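Local structure of probable protein phosphatase 2C 50 (5ZCG) at residues H77-A82 with T108-R113; V114-E117 with R121-R124. The protein probably removes phosphate groups from serine and threonine residues of phosphorylated proteins, as a magnesium-binding phosphatase of the PP2C family in rice. The protein carries 5 engineered substitutions. All blocks are in the same frame, centred on the assembly; numbering follows the deposited sequence.

Contact 1 of 2, residues H77-A82 with T108-R113; sequences HVVLSA and TKCFQR. Engineered in segment 77-82: Ala-82 (natural residue Glu).
The sulfur of Cys-110 is the atom on which this contact converges. Three atoms of the other helix close on it: Leu-80 N at 3.8 Å from SG, and Val-79 CG1 and Leu-80 CB each at 3.9 Å from SG. No hydrogen bond joins the two segments; the sulfur lies in van der Waals contact with one turn of helix 77-82. Its place follows from the first torsion of Cys-110: SG lies anti to the backbone N (chi1 160°), which turns it toward that helix. The backbones come nearest here, with Leu-80 CA 5.7 Å from Cys-110 CA. Val-79 has its CB directed at the partner helix. One methyl, CG1, does the touching. It meets both Cys-110 SG and the aliphatic start of Arg-113, with CG1 3.9 Å from Arg-113 CG. Arg-113 is exposed, and its chain bends at the second and third torsions. The start of its side chain, CB and CG, lies against the Val-79 methyl. The segments belong to helices 67-91 and 99-118, which run roughly antiparallel, with short-segment axes 9.2 Å apart at an angle of 140°. They form a helix pair on one sheet of the PP2C sandwich, in which two antiparallel sheets are flanked by helices. Leu-80 ties the pair to that sheet. Its CB meets Cys-110, while its side chain also packs on Phe-26 of strand 18-28, Leu-56 of strand 53-63 and Phe-107 of helix 99-118. Nearby, Ser-81 OG hydrogen-bonds to Phe-26 O.

Contact 2 of 2, residues V114-E117 with R121-R124; sequences VDDE and RVTR
The backbone carbonyl of Asp-116 receives the chain as it turns back past the helix end. Arg-121 N donates to Asp-116 O at 2.9 Å, in the carbonyl plane, with a bent N-H...O angle of 133°. Val-122 N adds a weak bond to Asp-116 O at 3.5 Å. Val-122 then lays CG2 over the helix, 3.7 Å from Asp-116 CB and the same distance from Glu-117 CG. Glu-117 CG stands beside its backbone N, anti to the carbonyl carbon (chi1 -70°). The straight chain beyond carries the carboxylate obliquely past Arg-124, with Glu-117 CD 3.9 Å from Arg-124 CB. The opposite charges do not meet. Arg-124 NH1 comes to 3.5 Å from Glu-117 O without a hydrogen bond to it, and bonds to Glu-135 O. A water donates to Glu-117 OE1 at 2.8 Å and also to Thr-123 O. Behind these, Arg-75 forms a salt bridge to OE1 and Tyr-71 OH hydrogen-bonds to OE2, both from helix 67-91. An alanine here would probably leave Arg-75 and Tyr-71 without this carboxylate partner and is likely to break the water link to Thr-123 O. Arg-124 makes backbone hydrogen bonds with Arg-133 of strand 132-133. A backbone bond from the N of residue i+5 to the O of residue i, like that of Arg-121, is characteristic of chain reversal at a helix C-terminus, here that of helix 99-118.

In the fold
Both contacts use helix 99-118, one after the other along the chain. Contact 1 is the more central, its centre about 12 Å from the centre of the chain, and three of its four touching residues are buried. It is sulfur and hydrocarbon packing between two helices, without a hydrogen bond. Contact 2 has its centre about 19 Å from that point and is only partly buried. There the same helix meets the loop that follows it, through backbone bonds, Val-122 packing and a water that links the Glu-117 carboxylate to Thr-123 O. The two meet where Val-79 CG2 lies 4.1 Å from Val-114 CG2. Helix 67-91 serves both places: Val-79 and Leu-80 in contact 1, Tyr-71 and Arg-75 beside contact 2.

Contact 1 of 2, residues H77-A82 with T108-R113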
loop_
_atom_site.group_PDB
_atom_site.type_symbol
_atom_site.label_atom_id
_atom_site.label_comp_id
_atom_site.label_asym_id
_atom_site.label_seq_id
_atom_site.Cartn_x
_atom_site.Cartn_y
_atom_site.Cartn_z
ATOM N N HIS A 77 -7.948 14.728 1.112
ATOM C CA HIS A 77 -8.771 15.816 0.593
ATOM C C HIS A 77 -8.488 17.124 1.321
ATOM O O HIS A 77 -8.537 18.189 0.700
ATOM C CB HIS A 77 -10.262 15.467 0.662
ATOM C CG HIS A 77 -10.840 15.472 2.042
ATOM N ND1 HIS A 77 -10.883 14.345 2.836
ATOM C CD2 HIS A 77 -11.436 16.457 2.753
ATOM C CE1 HIS A 77 -11.463 14.640 3.985
ATOM N NE2 HIS A 77 -11.807 15.916 3.962
ATOM N N VAL A 78 -8.141 17.060 2.610
ATOM C CA VAL A 78 -7.824 18.269 3.367
ATOM C C VAL A 78 -6.507 18.869 2.886
ATOM O O VAL A 78 -6.409 20.079 2.615
ATOM C CB VAL A 78 -7.763 17.948 4.873
ATOM C CG1 VAL A 78 -7.405 19.205 5.686
ATOM C CG2 VAL A 78 -9.069 17.323 5.354
ATOM N N VAL A 79 -5.481 18.022 2.748
ATOM C CA VAL A 79 -4.182 18.496 2.281
ATOM C C VAL A 79 -4.295 19.036 0.862
ATOM O O VAL A 79 -3.727 20.086 0.535
ATOM C CB VAL A 79 -3.125 17.380 2.390
ATOM C CG1 VAL A 79 -1.817 17.807 1.736
ATOM C CG2 VAL A 79 -2.888 17.021 3.848
ATOM N N LEU A 80 -5.059 18.350 0.004
ATOM C CA LEU A 80 -5.217 18.810 -1.369
ATOM C C LEU A 80 -5.971 20.134 -1.427
ATOM O O LEU A 80 -5.618 21.011 -2.223
ATOM C CB LEU A 80 -5.934 17.759 -2.203
ATOM C CG LEU A 80 -6.039 18.105 -3.690
ATOM C CD1 LEU A 80 -4.658 18.236 -4.301
ATOM C CD2 LEU A 80 -6.838 17.054 -4.422
ATOM N N SER A 81 -7.012 20.302 -0.600
ATOM C CA SER A 81 -7.753 21.558 -0.614
ATOM C C SER A 81 -6.859 22.720 -0.203
ATOM O O SER A 81 -6.837 23.767 -0.865
ATOM C CB SER A 81 -8.963 21.464 0.311
ATOM O OG SER A 81 -9.846 22.545 0.079
ATOM N N ALA A 82 -6.096 22.542 0.884
ATOM C CA ALA A 82 -5.183 23.596 1.324
ATOM C C ALA A 82 -4.123 23.892 0.268
ATOM O O ALA A 82 -3.794 25.062 0.015
ATOM C CB ALA A 82 -4.524 23.204 2.647
ATOM N N THR A 108 1.714 15.755 -6.515
ATOM C CA THR A 108 2.913 15.115 -5.984
ATOM C C THR A 108 3.204 15.598 -4.571
ATOM O O THR A 108 3.490 14.793 -3.675
ATOM C CB THR A 108 4.101 15.393 -6.909
ATOM O OG1 THR A 108 3.925 14.686 -8.142
ATOM C CG2 THR A 108 5.412 14.959 -6.259
ATOM N N LYS A 109 3.123 16.917 -4.353
ATOM C CA LYS A 109 3.383 17.480 -3.034
ATOM C C LYS A 109 2.320 17.063 -2.027
ATOM O O LYS A 109 2.640 16.796 -0.865
ATOM C CB LYS A 109 3.464 19.008 -3.122
ATOM C CG LYS A 109 4.872 19.564 -3.340
ATOM C CD LYS A 109 5.516 18.987 -4.594
ATOM C CE LYS A 109 7.035 19.004 -4.516
ATOM N NZ LYS A 109 7.638 18.026 -5.467
ATOM N N CYS A 110 1.051 16.993 -2.446
ATOM C CA CYS A 110 0.009 16.543 -1.526
ATOM C C CYS A 110 0.240 15.095 -1.097
ATOM O O CYS A 110 0.205 14.772 0.101
ATOM C CB CYS A 110 -1.363 16.705 -2.179
ATOM S SG CYS A 110 -2.676 15.702 -1.434
ATOM N N PHE A 111 0.493 14.208 -2.067
ATOM C CA PHE A 111 0.724 12.802 -1.739
ATOM C C PHE A 111 1.976 12.636 -0.882
ATOM O O PHE A 111 1.992 11.839 0.068
ATOM C CB PHE A 111 0.831 11.971 -3.019
ATOM C CG PHE A 111 -0.504 11.535 -3.587
ATOM C CD1 PHE A 111 -1.594 12.394 -3.587
ATOM C CD2 PHE A 111 -0.660 10.266 -4.125
ATOM C CE1 PHE A 111 -2.819 11.993 -4.109
ATOM C CE2 PHE A 111 -1.882 9.858 -4.652
ATOM C CZ PHE A 111 -2.962 10.722 -4.643
ATOM N N GLN A 112 3.035 13.393 -1.198
ATOM C CA GLN A 112 4.263 13.322 -0.417
ATOM C C GLN A 112 4.044 13.825 1.000
ATOM O O GLN A 112 4.627 13.294 1.949
ATOM C CB GLN A 112 5.366 14.131 -1.105
ATOM C CG GLN A 112 6.719 14.077 -0.408
ATOM C CD GLN A 112 7.314 12.680 -0.399
ATOM O OE1 GLN A 112 7.687 12.145 -1.445
ATOM N NE2 GLN A 112 7.403 12.079 0.785
ATOM N N ARG A 113 3.213 14.856 1.165
ATOM C CA ARG A 113 2.943 15.386 2.496
ATOM C C ARG A 113 2.165 14.383 3.332
ATOM O O ARG A 113 2.465 14.181 4.516
ATOM C CB ARG A 113 2.182 16.708 2.389
ATOM C CG ARG A 113 1.552 17.179 3.692
ATOM C CD ARG A 113 2.571 17.848 4.603
ATOM N NE ARG A 113 3.498 18.704 3.863
ATOM C CZ ARG A 113 3.206 19.928 3.430
ATOM N NH1 ARG A 113 2.008 20.451 3.662
ATOM N NH2 ARG A 113 4.112 20.630 2.763
#

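Contact 2 of 2, residues V114-E117 with R121-R124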
loop_
_atom_site.group_PDB
_atom_site.type_symbol
_atom_site.label_atom_id
_atom_site.label_comp_id
_atom_site.label_asym_id
_atom_site.label_seq_id
_atom_site.Cartn_x
_atom_site.Cartn_y
_atom_site.Cartn_z
ATOM N N VAL A 114 1.165 13.736 2.734
ATOM C CA VAL A 114 0.451 12.690 3.462
ATOM C C VAL A 114 1.400 11.548 3.819
ATOM O O VAL A 114 1.373 11.029 4.943
ATOM C CB VAL A 114 -0.764 12.198 2.654
ATOM C CG1 VAL A 114 -1.354 10.943 3.288
ATOM C CG2 VAL A 114 -1.811 13.297 2.571
ATOM N N ASP A 115 2.272 11.159 2.885
ATOM C CA ASP A 115 3.249 10.110 3.178
ATOM C C ASP A 115 4.147 10.504 4.348
ATOM O O ASP A 115 4.384 9.706 5.263
ATOM C CB ASP A 115 4.082 9.812 1.928
ATOM C CG ASP A 115 4.997 8.604 2.101
ATOM O OD1 ASP A 115 4.491 7.457 2.107
ATOM O OD2 ASP A 115 6.228 8.796 2.223
ATOM N N ASP A 116 4.640 11.750 4.341
ATOM C CA ASP A 116 5.509 12.232 5.413
ATOM C C ASP A 116 4.777 12.266 6.748
ATOM O O ASP A 116 5.377 12.017 7.800
ATOM C CB ASP A 116 6.040 13.627 5.074
ATOM C CG ASP A 116 7.153 13.601 4.043
ATOM O OD1 ASP A 116 7.811 12.548 3.892
ATOM O OD2 ASP A 116 7.375 14.640 3.386
ATOM N N GLU A 117 3.482 12.590 6.727
ATOM C CA GLU A 117 2.701 12.544 7.957
ATOM C C GLU A 117 2.564 11.113 8.455
ATOM O O GLU A 117 2.659 10.857 9.663
ATOM C CB GLU A 117 1.326 13.170 7.731
ATOM C CG GLU A 117 1.366 14.674 7.528
ATOM C CD GLU A 117 -0.016 15.267 7.301
ATOM O OE1 GLU A 117 -0.105 16.495 7.088
ATOM O OE2 GLU A 117 -1.010 14.505 7.334
ATOM N N ARG A 121 7.700 11.921 9.470
ATOM C CA ARG A 121 8.754 12.842 9.063
ATOM C C ARG A 121 8.375 14.304 9.273
ATOM O O ARG A 121 9.269 15.146 9.408
ATOM C CB ARG A 121 9.125 12.615 7.596
ATOM C CG ARG A 121 9.549 11.193 7.263
ATOM C CD ARG A 121 10.776 10.747 8.057
ATOM N NE ARG A 121 10.764 9.308 8.314
ATOM C CZ ARG A 121 10.902 8.752 9.516
ATOM N NH1 ARG A 121 11.068 9.512 10.593
ATOM N NH2 ARG A 121 10.876 7.431 9.644
ATOM N N VAL A 122 7.080 14.626 9.286
ATOM C CA VAL A 122 6.596 15.969 9.570
ATOM C C VAL A 122 5.497 15.870 10.619
ATOM O O VAL A 122 4.911 14.808 10.846
ATOM C CB VAL A 122 6.068 16.700 8.315
ATOM C CG1 VAL A 122 7.171 16.878 7.283
ATOM C CG2 VAL A 122 4.880 15.955 7.722
ATOM N N THR A 123 5.218 17.001 11.258
ATOM C CA THR A 123 4.167 17.066 12.261
ATOM C C THR A 123 2.809 17.254 11.592
ATOM O O THR A 123 2.697 17.862 10.524
ATOM C CB THR A 123 4.429 18.207 13.244
ATOM O OG1 THR A 123 4.739 19.397 12.514
ATOM C CG2 THR A 123 5.600 17.867 14.156
ATOM N N ARG A 124 1.773 16.719 12.231
ATOM C CA ARG A 124 0.412 16.793 11.719
ATOM C C ARG A 124 -0.504 17.351 12.800
ATOM O O ARG A 124 -0.206 17.258 13.992
ATOM C CB ARG A 124 -0.080 15.411 11.225
ATOM C CG ARG A 124 0.037 14.281 12.245
ATOM C CD ARG A 124 -0.444 12.944 11.679
ATOM N NE ARG A 124 -0.571 11.907 12.699
ATOM C CZ ARG A 124 0.460 11.301 13.275
ATOM N NH1 ARG A 124 1.705 11.637 12.946
ATOM N NH2 ARG A 124 0.244 10.373 14.193
HETATM O O HOH W 1 1.913 18.228 7.876
#